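Local coordinates for alpha-catenin-like protein hmp-1 (Caenorhabditis elegans, PDB 5XA5), which binds beta-catenin and actin filaments at cell junctions and is required for cell migration and shape changes as the worm body encloses and elongates, at residues V150-E155 with E184-T189; D204-A209 with E255-G260; R225-H230 with E235-R240; Q162-D167 with P218-S223; A56-A61 with Q101-T106. One frame throughout, in Å; residues are numbered along the deposited sequence.

This chain is the N-terminal part of the protein, an all-helical piece of the vinculin/alpha-catenin fold. Contacts 1 to 4 lie within the bundle formed by the second half of helix 117-165 and helices 169-196, 200-229 and 234-258; contact 5 lies in the other bundle, about 40 Å from contact 1 between centres. Contacts 2 and 3 join the same two helices, one buried and purely apolar across the interface, the other a surface contact of two arginines on a phenylalanine. Contact 1 touches contact 2 and carries a salt bridge on its own outer side. Contact 4, a methionine, an isoleucine and a leucine beside a tyrosine, abuts contact 3. Contact 5 is mostly buried, with one acidic group at its margin.

Contact 1 (V150-E155 with E184-T189)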
# COMPACT_ATOMS: atom_id res chain seq x y z
N VAL A 150 -9.69 -4.39 -0.31
CA VAL A 150 -11.04 -4.30 -0.90
C VAL A 150 -11.46 -5.65 -1.48
O VAL A 150 -12.63 -6.04 -1.39
CB VAL A 150 -11.10 -3.19 -1.99
CG1 VAL A 150 -12.40 -3.25 -2.76
CG2 VAL A 150 -10.93 -1.81 -1.33
N ASP A 151 -10.50 -6.38 -2.04
CA ASP A 151 -10.78 -7.71 -2.58
C ASP A 151 -11.24 -8.66 -1.46
O ASP A 151 -12.13 -9.50 -1.67
CB ASP A 151 -9.53 -8.26 -3.29
CG ASP A 151 -9.80 -9.52 -4.08
OD1 ASP A 151 -9.48 -10.62 -3.59
OD2 ASP A 151 -10.32 -9.40 -5.21
N LYS A 152 -10.66 -8.49 -0.27
CA LYS A 152 -11.05 -9.29 0.89
C LYS A 152 -12.46 -8.94 1.36
O LYS A 152 -13.25 -9.83 1.71
CB LYS A 152 -10.06 -9.10 2.05
CG LYS A 152 -10.32 -10.02 3.21
CD LYS A 152 -10.06 -11.46 2.78
CE LYS A 152 -10.14 -12.42 3.96
NZ LYS A 152 -9.37 -13.67 3.68
N VAL A 153 -12.79 -7.64 1.36
CA VAL A 153 -14.17 -7.20 1.62
C VAL A 153 -15.15 -7.85 0.64
O VAL A 153 -16.23 -8.30 1.04
CB VAL A 153 -14.29 -5.66 1.52
CG1 VAL A 153 -15.76 -5.19 1.72
CG2 VAL A 153 -13.37 -5.01 2.52
N ASP A 154 -14.78 -7.91 -0.63
CA ASP A 154 -15.64 -8.51 -1.65
C ASP A 154 -15.86 -10.00 -1.39
O ASP A 154 -16.92 -10.55 -1.68
CB ASP A 154 -15.02 -8.34 -3.04
CG ASP A 154 -14.99 -6.90 -3.51
OD1 ASP A 154 -15.79 -6.08 -3.02
OD2 ASP A 154 -14.16 -6.59 -4.39
N GLU A 155 -14.81 -10.66 -0.91
CA GLU A 155 -14.90 -12.08 -0.61
C GLU A 155 -15.89 -12.30 0.53
O GLU A 155 -16.73 -13.20 0.46
CB GLU A 155 -13.51 -12.63 -0.23
CG GLU A 155 -13.48 -14.13 0.02
CD GLU A 155 -12.12 -14.59 0.51
OE1 GLU A 155 -11.61 -13.99 1.48
OE2 GLU A 155 -11.56 -15.55 -0.06
N GLU A 184 -12.41 -12.70 10.37
CA GLU A 184 -11.26 -12.59 11.26
C GLU A 184 -10.01 -12.09 10.53
O GLU A 184 -9.29 -11.24 11.05
CB GLU A 184 -10.97 -13.93 11.95
CG GLU A 184 -11.94 -14.30 13.06
CD GLU A 184 -11.73 -13.50 14.34
OE1 GLU A 184 -10.68 -12.84 14.49
OE2 GLU A 184 -12.62 -13.56 15.21
N GLU A 185 -9.76 -12.63 9.33
CA GLU A 185 -8.66 -12.21 8.47
C GLU A 185 -8.79 -10.73 8.10
O GLU A 185 -7.84 -9.95 8.18
CB GLU A 185 -8.62 -13.06 7.20
CG GLU A 185 -7.61 -14.19 7.18
CD GLU A 185 -8.05 -15.35 6.29
OE1 GLU A 185 -9.12 -15.25 5.64
OE2 GLU A 185 -7.34 -16.38 6.25
N LEU A 186 -9.99 -10.35 7.67
CA LEU A 186 -10.25 -8.97 7.27
C LEU A 186 -10.07 -8.04 8.45
O LEU A 186 -9.53 -6.95 8.31
CB LEU A 186 -11.66 -8.83 6.70
CG LEU A 186 -12.12 -7.46 6.20
CD1 LEU A 186 -11.27 -6.96 5.03
CD2 LEU A 186 -13.60 -7.47 5.82
N ASP A 187 -10.55 -8.47 9.61
CA ASP A 187 -10.49 -7.64 10.82
C ASP A 187 -9.05 -7.26 11.15
O ASP A 187 -8.77 -6.11 11.48
CB ASP A 187 -11.13 -8.38 11.99
CG ASP A 187 -11.29 -7.51 13.21
OD1 ASP A 187 -12.36 -6.89 13.36
OD2 ASP A 187 -10.34 -7.44 14.02
N ILE A 188 -8.13 -8.22 11.04
CA ILE A 188 -6.72 -7.95 11.31
C ILE A 188 -6.16 -6.90 10.36
O ILE A 188 -5.52 -5.94 10.81
CB ILE A 188 -5.86 -9.23 11.18
CG1 ILE A 188 -6.28 -10.26 12.22
CG2 ILE A 188 -4.37 -8.90 11.31
CD1 ILE A 188 -5.78 -11.66 11.94
N THR A 189 -6.41 -7.04 9.06
CA THR A 189 -5.84 -6.13 8.08
C THR A 189 -6.47 -4.75 8.19
O THR A 189 -5.80 -3.72 8.01
CB THR A 189 -6.01 -6.67 6.65
OG1 THR A 189 -7.37 -6.53 6.24
CG2 THR A 189 -5.62 -8.13 6.58
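In a four-helix bundle, Lys152 and Leu186 mark where the long helix 117-165 and its successor 169-196 lie side by side, antiparallel. Over these short segments the axes come within 10.0 Å of each other at 153°. The inner half of the contact is apolar. Leu186 points its CB across the gap and wedges CD1 between two neighbours on the long helix, meeting Lys152 CG at 3.7 Å and Val153 CG2 at 3.8 Å. The leucine and the lysine run past one another in opposite directions, with the lysine's CB and CG against the leucine's CD1. Farther in, Leu186 also touches Ile149 and Val156, while Val153 packs on Leu251 of helix 234-258, which ties the pair into the bundle core.

The outer half is ionic. With CG anti to its backbone N, the Lys152 chain bends at chi2 (66°) and then runs straight, climbing over the Glu185 side chain; CE sits 3.6 Å from Glu185 CB. The two side chains meet at roughly a right angle, and NZ meets OE1 from above the carboxylate plane, 52° out of it. The salt bridge from Lys152 NZ to Glu185 OE1 is modelled at 2.5 Å, shorter than usual, so its exact length is doubtful. Glu155, one turn along from the lysine, joins the network by a weak bond, with its OE1 3.2 Å from Lys152 NZ. The ammonium thus stands between two carboxylates whose facing oxygens, Glu155 OE1 and Glu185 OE1, are 5.0 Å apart.

Contact 2 (D204-A209 with E255-G260); sequences DDLLAA and ESVLNG
Leu206 meets the end of helix 234-258 at its base and at one of its methyls. Its CB rests on Val257, 3.8 Å from CG1. From there CG swings anti to the backbone N (chi1 -166°), which turns the branch along the interface and brings its end nearer to the partner helix than the CB direction alone would. CD1 then settles in the notch between two successive residues: it is 3.9 Å from Val257 CG1 and 4.0 Å from Leu258 CG, with the Leu258 CD2 methyl only slightly farther off. The Leu206 side chain also touches Leu254 one turn back, and Val190 and Arg193 on helix 169-196, so it belongs to the common core of three helices.

Val257 answers with both its methyls. CG1 lies over Leu206, close to the backbone N as well as to CB, while CG2 reaches the preceding residue and comes 3.6 Å from Asp205 CB. The carboxylate of Asp205 takes no part across the interface; of the side chain, the methylene does the touching. Pro263, in the chain that follows, packs on both Asp205 and Val257 and closes this margin.

Just past Val257 the helix stops. Gly260 N bonds to Val257 O at 2.8 Å, and the positive phi of Gly260 lets the next N turn back to Ser256 O: a Schellman motif, ending the last helix of the four-helix bundle.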
# COMPACT_ATOMS: atom_id res chain seq x y z
N ASP A 204 -11.27 6.78 12.11
CA ASP A 204 -12.44 6.55 12.96
C ASP A 204 -13.57 5.90 12.16
O ASP A 204 -14.25 5.02 12.66
CB ASP A 204 -12.94 7.84 13.59
CG ASP A 204 -11.94 8.43 14.57
OD1 ASP A 204 -11.05 7.68 15.04
OD2 ASP A 204 -12.08 9.62 14.91
N ASP A 205 -13.76 6.35 10.92
CA ASP A 205 -14.80 5.78 10.05
C ASP A 205 -14.52 4.32 9.73
O ASP A 205 -15.45 3.50 9.67
CB ASP A 205 -14.92 6.58 8.75
CG ASP A 205 -15.65 7.90 8.94
OD1 ASP A 205 -16.17 8.15 10.05
OD2 ASP A 205 -15.71 8.68 7.97
N LEU A 206 -13.25 3.98 9.49
CA LEU A 206 -12.89 2.61 9.18
C LEU A 206 -13.14 1.73 10.39
O LEU A 206 -13.69 0.62 10.26
CB LEU A 206 -11.42 2.51 8.73
CG LEU A 206 -11.00 1.20 8.06
CD1 LEU A 206 -11.74 1.03 6.76
CD2 LEU A 206 -9.50 1.17 7.79
N LEU A 207 -12.77 2.22 11.56
CA LEU A 207 -12.98 1.45 12.78
C LEU A 207 -14.47 1.28 13.09
O LEU A 207 -14.87 0.24 13.60
CB LEU A 207 -12.27 2.12 13.96
CG LEU A 207 -10.75 1.92 13.87
CD1 LEU A 207 -10.07 2.61 15.03
CD2 LEU A 207 -10.36 0.44 13.80
N ALA A 208 -15.26 2.29 12.76
CA ALA A 208 -16.70 2.20 13.00
C ALA A 208 -17.30 1.13 12.10
O ALA A 208 -18.14 0.34 12.54
CB ALA A 208 -17.38 3.52 12.77
N ALA A 209 -16.89 1.13 10.84
CA ALA A 209 -17.38 0.13 9.89
C ALA A 209 -16.93 -1.27 10.30
O ALA A 209 -17.71 -2.23 10.20
CB ALA A 209 -16.93 0.47 8.46
N GLU A 255 -15.43 -0.41 2.26
CA GLU A 255 -14.90 -0.13 0.93
C GLU A 255 -14.82 1.37 0.64
O GLU A 255 -13.82 1.84 0.13
CB GLU A 255 -15.77 -0.82 -0.14
CG GLU A 255 -15.23 -0.68 -1.56
CD GLU A 255 -15.94 -1.59 -2.55
OE1 GLU A 255 -16.95 -2.23 -2.18
OE2 GLU A 255 -15.49 -1.67 -3.72
N SER A 256 -15.89 2.09 0.97
CA SER A 256 -15.91 3.55 0.82
C SER A 256 -14.73 4.22 1.51
O SER A 256 -14.01 5.01 0.91
CB SER A 256 -17.21 4.13 1.37
OG SER A 256 -18.30 3.85 0.51
N VAL A 257 -14.53 3.91 2.79
CA VAL A 257 -13.45 4.54 3.56
C VAL A 257 -12.08 4.12 3.05
O VAL A 257 -11.17 4.95 2.97
CB VAL A 257 -13.57 4.22 5.07
CG1 VAL A 257 -12.38 4.77 5.85
CG2 VAL A 257 -14.86 4.80 5.63
N LEU A 258 -11.90 2.84 2.73
CA LEU A 258 -10.61 2.40 2.18
C LEU A 258 -10.26 3.21 0.94
O LEU A 258 -9.09 3.52 0.70
CB LEU A 258 -10.64 0.90 1.85
CG LEU A 258 -10.63 -0.07 3.03
CD1 LEU A 258 -11.01 -1.48 2.56
CD2 LEU A 258 -9.26 -0.07 3.72
N ASN A 259 -11.28 3.55 0.15
CA ASN A 259 -11.11 4.38 -1.04
C ASN A 259 -11.09 5.88 -0.77
O ASN A 259 -11.08 6.69 -1.70
CB ASN A 259 -12.21 4.07 -2.06
CG ASN A 259 -12.00 2.74 -2.74
OD1 ASN A 259 -10.87 2.31 -2.95
ND2 ASN A 259 -13.10 2.08 -3.10
N GLY A 260 -11.08 6.27 0.50
CA GLY A 260 -10.92 7.66 0.87
C GLY A 260 -12.20 8.46 0.80
O GLY A 260 -12.18 9.70 0.75

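Contact 3 (R225-H230 with E235-R240)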
# COMPACT_ATOMS: atom_id res chain seq x y z
N ARG A 225 -30.32 -18.61 9.75
CA ARG A 225 -30.50 -19.98 10.19
C ARG A 225 -31.92 -20.20 10.69
O ARG A 225 -32.53 -21.23 10.40
CB ARG A 225 -29.48 -20.32 11.28
CG ARG A 225 -29.33 -21.79 11.57
CD ARG A 225 -28.32 -21.97 12.68
NE ARG A 225 -27.78 -23.32 12.73
CZ ARG A 225 -28.33 -24.32 13.41
NH1 ARG A 225 -29.46 -24.12 14.09
NH2 ARG A 225 -27.76 -25.52 13.41
N THR A 226 -32.46 -19.23 11.43
CA THR A 226 -33.82 -19.35 11.94
C THR A 226 -34.80 -19.30 10.77
O THR A 226 -35.78 -20.05 10.74
CB THR A 226 -34.13 -18.22 12.94
OG1 THR A 226 -33.36 -18.40 14.13
CG2 THR A 226 -35.62 -18.21 13.30
N PHE A 227 -34.54 -18.44 9.80
CA PHE A 227 -35.46 -18.30 8.67
C PHE A 227 -35.50 -19.53 7.75
O PHE A 227 -36.56 -19.84 7.20
CB PHE A 227 -35.12 -17.05 7.86
CG PHE A 227 -36.07 -16.80 6.73
CD1 PHE A 227 -37.42 -16.58 6.98
CD2 PHE A 227 -35.63 -16.81 5.42
CE1 PHE A 227 -38.30 -16.36 5.93
CE2 PHE A 227 -36.51 -16.59 4.37
CZ PHE A 227 -37.84 -16.36 4.63
N VAL A 228 -34.39 -20.24 7.57
CA VAL A 228 -34.43 -21.43 6.72
C VAL A 228 -35.23 -22.52 7.41
O VAL A 228 -35.84 -23.36 6.75
CB VAL A 228 -33.03 -22.00 6.36
CG1 VAL A 228 -32.26 -21.03 5.52
CG2 VAL A 228 -32.24 -22.39 7.59
N ARG A 229 -35.27 -22.48 8.74
CA ARG A 229 -36.00 -23.48 9.51
C ARG A 229 -37.49 -23.15 9.60
O ARG A 229 -38.34 -24.05 9.72
CB ARG A 229 -35.40 -23.61 10.92
CG ARG A 229 -34.09 -24.39 10.97
CD ARG A 229 -33.39 -24.24 12.32
NE ARG A 229 -33.87 -25.20 13.31
CZ ARG A 229 -33.90 -24.97 14.62
NH1 ARG A 229 -33.48 -23.81 15.11
NH2 ARG A 229 -34.36 -25.90 15.44
N HIS A 230 -37.82 -21.87 9.53
CA HIS A 230 -39.19 -21.40 9.66
C HIS A 230 -39.57 -20.31 8.66
O HIS A 230 -39.73 -19.15 9.03
CB HIS A 230 -39.41 -20.89 11.07
CG HIS A 230 -39.07 -21.89 12.14
ND1 HIS A 230 -39.97 -22.80 12.63
CD2 HIS A 230 -37.91 -22.10 12.80
CE1 HIS A 230 -39.38 -23.54 13.55
NE2 HIS A 230 -38.13 -23.14 13.68
N GLU A 235 -41.82 -12.37 11.00
CA GLU A 235 -40.84 -11.58 11.72
C GLU A 235 -39.45 -12.14 11.49
O GLU A 235 -38.46 -11.41 11.49
CB GLU A 235 -41.17 -11.55 13.21
CG GLU A 235 -40.79 -10.24 13.89
CD GLU A 235 -41.38 -9.03 13.20
OE1 GLU A 235 -42.53 -9.12 12.71
OE2 GLU A 235 -40.70 -7.99 13.15
N ALA A 236 -39.36 -13.45 11.29
CA ALA A 236 -38.08 -14.07 10.98
C ALA A 236 -37.56 -13.55 9.63
O ALA A 236 -36.37 -13.29 9.48
CB ALA A 236 -38.20 -15.58 10.97
N ARG A 237 -38.46 -13.39 8.67
CA ARG A 237 -38.10 -12.88 7.35
C ARG A 237 -37.60 -11.44 7.46
O ARG A 237 -36.57 -11.07 6.92
CB ARG A 237 -39.30 -12.96 6.40
CG ARG A 237 -39.10 -12.18 5.11
CD ARG A 237 -40.33 -12.25 4.22
NE ARG A 237 -40.61 -13.61 3.75
CZ ARG A 237 -40.01 -14.18 2.71
NH1 ARG A 237 -39.08 -13.52 2.03
NH2 ARG A 237 -40.33 -15.42 2.35
N ARG A 238 -38.38 -10.63 8.17
CA ARG A 238 -38.06 -9.23 8.39
C ARG A 238 -36.71 -9.02 9.07
O ARG A 238 -35.91 -8.18 8.66
CB ARG A 238 -39.16 -8.61 9.22
CG ARG A 238 -40.31 -8.27 8.36
CD ARG A 238 -41.51 -8.01 9.15
NE ARG A 238 -42.66 -7.76 8.27
CZ ARG A 238 -43.22 -6.55 8.14
NH1 ARG A 238 -42.80 -5.57 8.94
NH2 ARG A 238 -44.28 -6.33 7.35
N ASN A 239 -36.47 -9.78 10.13
CA ASN A 239 -35.20 -9.72 10.84
C ASN A 239 -34.04 -10.10 9.93
O ASN A 239 -32.99 -9.48 9.97
CB ASN A 239 -35.23 -10.63 12.06
CG ASN A 239 -33.99 -10.50 12.90
OD1 ASN A 239 -33.46 -11.50 13.39
ND2 ASN A 239 -33.51 -9.27 13.07
N ARG A 240 -34.23 -11.12 9.10
CA ARG A 240 -33.15 -11.52 8.21
C ARG A 240 -32.88 -10.43 7.17
O ARG A 240 -31.72 -10.13 6.88
CB ARG A 240 -33.45 -12.85 7.54
CG ARG A 240 -33.65 -12.76 6.04
CD ARG A 240 -33.46 -14.09 5.33
NE ARG A 240 -33.85 -14.00 3.93
CZ ARG A 240 -33.75 -15.00 3.07
NH1 ARG A 240 -33.31 -16.19 3.48
NH2 ARG A 240 -34.12 -14.83 1.81
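Phe227 drives its ring in between the side chains of Arg237 and Arg240, and nearly all the tight packing is there. Each guanidinium turns a face to the rim of the ring, so neither lies over the aromatic face. Arg240 is the closer: NH1 is 3.1 Å from Phe227 CD2, and the two planes stand 65° apart. Arg237, bent at chi3, folds back until its NH2 lies in the ring plane, 3.5 Å from Phe227 CZ, with the planes 79° apart. Its methylene helps too, Arg237 CB being 3.6 Å from Phe227 CE1.

The two segments belong to a helical hairpin: helix 200-229 ends at Arg229, a short turn follows, and helix 234-258 comes back, with segment axes at 147° and 8.9 Å apart. Its turn lies at the far end of the bundle; the centre of the contact is about 39 Å from the centre of the chain.

Toward the turn the packing thins. Ala236 offers Phe227 CD1 a methyl at 4.2 Å, and Thr226 CG2 stands 4.4 Å from that same Ala236 CB. The hydroxyl of exposed Thr226 is hydrogen-bonded back along its own helix, to Thr222 O, while the ring of His230 meets that of His233.

Contact 4 (Q162-D167 with P218-S223)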
# COMPACT_ATOMS: atom_id res chain seq x y z
N GLN A 162 -24.05 -15.75 -0.28
CA GLN A 162 -24.38 -17.15 -0.39
C GLN A 162 -25.08 -17.64 0.86
O GLN A 162 -26.00 -18.47 0.76
CB GLN A 162 -23.11 -17.98 -0.67
CG GLN A 162 -22.61 -17.79 -2.08
CD GLN A 162 -21.30 -18.51 -2.32
OE1 GLN A 162 -21.08 -19.60 -1.81
NE2 GLN A 162 -20.43 -17.92 -3.14
N MET A 163 -24.68 -17.11 2.02
CA MET A 163 -25.31 -17.54 3.27
C MET A 163 -26.79 -17.14 3.29
O MET A 163 -27.65 -17.96 3.67
CB MET A 163 -24.56 -16.96 4.48
CG MET A 163 -25.01 -17.58 5.78
SD MET A 163 -24.03 -17.06 7.21
CE MET A 163 -24.60 -15.37 7.42
N ILE A 164 -27.08 -15.93 2.83
CA ILE A 164 -28.44 -15.41 2.76
C ILE A 164 -29.28 -16.24 1.80
O ILE A 164 -30.49 -16.46 2.01
CB ILE A 164 -28.42 -13.93 2.33
CG1 ILE A 164 -27.76 -13.09 3.43
CG2 ILE A 164 -29.82 -13.42 2.01
CD1 ILE A 164 -27.41 -11.67 3.01
N GLU A 165 -28.65 -16.72 0.72
CA GLU A 165 -29.38 -17.47 -0.30
C GLU A 165 -29.50 -18.97 0.00
O GLU A 165 -30.29 -19.66 -0.64
CB GLU A 165 -28.70 -17.30 -1.66
CG GLU A 165 -28.75 -15.90 -2.20
CD GLU A 165 -30.16 -15.44 -2.50
OE1 GLU A 165 -30.97 -16.27 -2.98
OE2 GLU A 165 -30.44 -14.26 -2.24
N ALA A 166 -28.73 -19.46 0.97
CA ALA A 166 -28.69 -20.89 1.26
C ALA A 166 -30.06 -21.43 1.60
O ALA A 166 -30.84 -20.76 2.28
CB ALA A 166 -27.71 -21.19 2.40
N ASP A 167 -30.34 -22.64 1.14
CA ASP A 167 -31.67 -23.21 1.28
C ASP A 167 -31.70 -24.34 2.29
O ASP A 167 -32.74 -24.97 2.47
CB ASP A 167 -32.18 -23.72 -0.08
CG ASP A 167 -31.26 -24.75 -0.72
OD1 ASP A 167 -30.13 -24.94 -0.23
OD2 ASP A 167 -31.68 -25.38 -1.72
N PRO A 218 -22.71 -12.01 13.11
CA PRO A 218 -23.30 -13.07 13.93
C PRO A 218 -24.82 -13.00 13.92
O PRO A 218 -25.48 -14.05 14.00
CB PRO A 218 -22.75 -12.80 15.33
CG PRO A 218 -21.54 -11.99 15.11
CD PRO A 218 -21.75 -11.20 13.87
N LEU A 219 -25.37 -11.80 13.83
CA LEU A 219 -26.83 -11.65 13.78
C LEU A 219 -27.38 -12.12 12.44
O LEU A 219 -28.50 -12.62 12.36
CB LEU A 219 -27.21 -10.20 14.04
CG LEU A 219 -26.93 -9.71 15.46
CD1 LEU A 219 -26.99 -8.19 15.50
CD2 LEU A 219 -27.93 -10.27 16.44
N LEU A 220 -26.61 -11.91 11.38
CA LEU A 220 -27.00 -12.40 10.07
C LEU A 220 -27.02 -13.93 10.07
O LEU A 220 -27.94 -14.54 9.54
CB LEU A 220 -26.05 -11.87 8.98
CG LEU A 220 -26.50 -12.24 7.56
CD1 LEU A 220 -27.88 -11.71 7.22
CD2 LEU A 220 -25.46 -11.73 6.56
N TYR A 221 -26.01 -14.54 10.69
CA TYR A 221 -25.98 -16.00 10.84
C TYR A 221 -27.25 -16.50 11.50
O TYR A 221 -27.90 -17.39 10.98
CB TYR A 221 -24.74 -16.43 11.64
CG TYR A 221 -24.77 -17.87 12.10
CD1 TYR A 221 -24.88 -18.92 11.19
CD2 TYR A 221 -24.65 -18.18 13.45
CE1 TYR A 221 -24.90 -20.23 11.62
CE2 TYR A 221 -24.67 -19.49 13.89
CZ TYR A 221 -24.80 -20.52 12.96
OH TYR A 221 -24.80 -21.82 13.37
N THR A 222 -27.61 -15.95 12.66
CA THR A 222 -28.69 -16.57 13.38
C THR A 222 -30.04 -16.22 12.75
O THR A 222 -30.95 -17.03 12.77
CB THR A 222 -28.67 -16.20 14.88
OG1 THR A 222 -28.59 -14.79 15.04
CG2 THR A 222 -27.46 -16.82 15.55
N SER A 223 -30.17 -15.04 12.13
CA SER A 223 -31.41 -14.70 11.45
C SER A 223 -31.62 -15.57 10.22
O SER A 223 -32.74 -16.00 9.93
CB SER A 223 -31.44 -13.22 11.04
OG SER A 223 -30.55 -13.01 9.96
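Met163 sets its terminal methyl between the Leu220 side chain and the backbone of Tyr221: CE is 3.7 Å from Leu220 CG and equally close to Tyr221 N, with Leu220 CD2 at 3.8 Å. The chain is extended through chi2 and only then bends (chi3 73°), which tucks CE in beside Leu220 and leaves SD near the plane of the Tyr221 ring, at its edge. The methionine and the leucine pass each other in opposite directions. Ile164 closes the other flank at about a right angle to Leu220, its CG1 4.0 Å from Leu220 CD1 and its CD1 4.1 Å from Leu220 CD2.

In the next shell, Tyr221 is held in place from behind. Its CB points away from segment 162-167, its ring stacks with that of Tyr176, which also touches Met163, and its hydroxyl is hydrogen-bonded to Asp173. Leu220 and Ile164 are backed by Thr243 and Ala244 respectively.

Helix 117-165 ends here, Ala166 being the first residue to leave helical angles, and helix 200-229 is kinked at Pro218. The pair they form is flanked by helix 169-196, next to Met163 and Tyr221, and by helix 234-258, next to Ile164 and Leu220.

Contact 5 (A56-A61 with Q101-T106); sequences ATLDAA and QVMIQT
The carboxylate of Asp59 is the one flat group that touches across this contact, and what it meets is a methyl: Ile104 CD1, 3.3 Å from OD1. That methyl stands off the carboxylate plane, neither squarely over it nor in it. It reaches so far because Ile104 is stretched out, with CG1 beside the backbone N and chi2 at 170°, and its tip also comes 3.7 Å from Asp59 CA. Asp59 is exposed and Ile104 buried, so here the isoleucine's tip meets the polar margin of the contact.

Farther in, Leu58 carries the packing. Its CD2 sits in the groove between two consecutive residues, 3.6 Å from Met103 CG and 3.9 Å from Ile104 CG1. Leu58 meets Met103 at about a right angle, and the methionine, bent at both chi2 and chi3, keeps SD and CE farther from Leu58, so that CG does the touching.

On the far side of the second helix, Thr106 OG1 bonds back to Val102 O at 2.9 Å and also pairs with Ser126 OG. The two segment axes are almost exactly antiparallel, 174° at 9.9 Å, as in a four-helix bundle. Met103 continues onto Ser126 and Leu130 of helix 117-165, while a chain of another protein packs against Leu58 and Met103, consistent with helices 51-74 and 83-112 forming part of a binding surface.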
# COMPACT_ATOMS: atom_id res chain seq x y z
N ALA A 56 29.17 3.29 -7.64
CA ALA A 56 28.95 1.84 -7.56
C ALA A 56 27.85 1.51 -6.56
O ALA A 56 26.97 0.68 -6.83
CB ALA A 56 30.24 1.11 -7.21
N THR A 57 27.92 2.14 -5.39
CA THR A 57 26.90 1.92 -4.37
C THR A 57 25.53 2.33 -4.88
O THR A 57 24.55 1.61 -4.69
CB THR A 57 27.21 2.71 -3.09
OG1 THR A 57 28.47 2.26 -2.56
CG2 THR A 57 26.11 2.52 -2.06
N LEU A 58 25.46 3.49 -5.52
CA LEU A 58 24.21 3.99 -6.09
C LEU A 58 23.66 2.99 -7.10
O LEU A 58 22.48 2.65 -7.08
CB LEU A 58 24.43 5.35 -6.74
CG LEU A 58 23.29 5.89 -7.61
CD1 LEU A 58 22.09 6.21 -6.75
CD2 LEU A 58 23.76 7.10 -8.42
N ASP A 59 24.54 2.50 -7.97
CA ASP A 59 24.15 1.54 -9.00
C ASP A 59 23.56 0.28 -8.38
O ASP A 59 22.51 -0.20 -8.81
CB ASP A 59 25.37 1.21 -9.88
CG ASP A 59 25.03 0.28 -11.03
OD1 ASP A 59 23.88 0.32 -11.51
OD2 ASP A 59 25.92 -0.47 -11.47
N ALA A 60 24.22 -0.24 -7.34
CA ALA A 60 23.75 -1.45 -6.66
C ALA A 60 22.44 -1.22 -5.94
O ALA A 60 21.60 -2.12 -5.86
CB ALA A 60 24.79 -1.93 -5.68
N ALA A 61 22.27 -0.01 -5.41
CA ALA A 61 21.05 0.32 -4.67
C ALA A 61 19.87 0.45 -5.62
O ALA A 61 18.76 0.03 -5.28
CB ALA A 61 21.23 1.60 -3.86
N GLN A 101 18.96 5.43 -14.10
CA GLN A 101 20.02 5.45 -15.10
C GLN A 101 20.58 6.86 -15.29
O GLN A 101 21.80 7.03 -15.34
CB GLN A 101 19.52 4.91 -16.44
CG GLN A 101 19.30 3.40 -16.46
CD GLN A 101 20.51 2.63 -15.94
OE1 GLN A 101 21.46 2.39 -16.68
NE2 GLN A 101 20.46 2.24 -14.67
N VAL A 102 19.70 7.85 -15.40
CA VAL A 102 20.14 9.24 -15.52
C VAL A 102 20.94 9.68 -14.29
O VAL A 102 21.94 10.39 -14.42
CB VAL A 102 18.95 10.20 -15.72
CG1 VAL A 102 19.43 11.66 -15.68
CG2 VAL A 102 18.26 9.91 -17.04
N MET A 103 20.51 9.25 -13.11
CA MET A 103 21.24 9.59 -11.89
C MET A 103 22.65 9.00 -11.89
O MET A 103 23.61 9.66 -11.49
CB MET A 103 20.47 9.11 -10.65
CG MET A 103 21.16 9.39 -9.33
SD MET A 103 21.14 11.13 -8.88
CE MET A 103 22.83 11.62 -9.22
N ILE A 104 22.77 7.75 -12.34
CA ILE A 104 24.08 7.09 -12.37
C ILE A 104 25.01 7.78 -13.36
O ILE A 104 26.21 7.94 -13.08
CB ILE A 104 23.94 5.59 -12.72
CG1 ILE A 104 23.25 4.85 -11.58
CG2 ILE A 104 25.31 4.97 -13.00
CD1 ILE A 104 22.85 3.42 -11.91
N GLN A 105 24.47 8.22 -14.49
CA GLN A 105 25.27 8.93 -15.48
C GLN A 105 25.69 10.33 -15.02
O GLN A 105 26.88 10.66 -15.05
CB GLN A 105 24.52 9.04 -16.81
CG GLN A 105 24.84 7.93 -17.80
CD GLN A 105 26.31 7.90 -18.20
OE1 GLN A 105 26.98 8.94 -18.21
NE2 GLN A 105 26.81 6.72 -18.52
N THR A 106 24.73 11.15 -14.61
CA THR A 106 25.04 12.52 -14.21
C THR A 106 25.82 12.51 -12.92
O THR A 106 26.65 13.39 -12.68
CB THR A 106 23.79 13.38 -14.02
OG1 THR A 106 22.92 12.76 -13.07
CG2 THR A 106 23.05 13.55 -15.34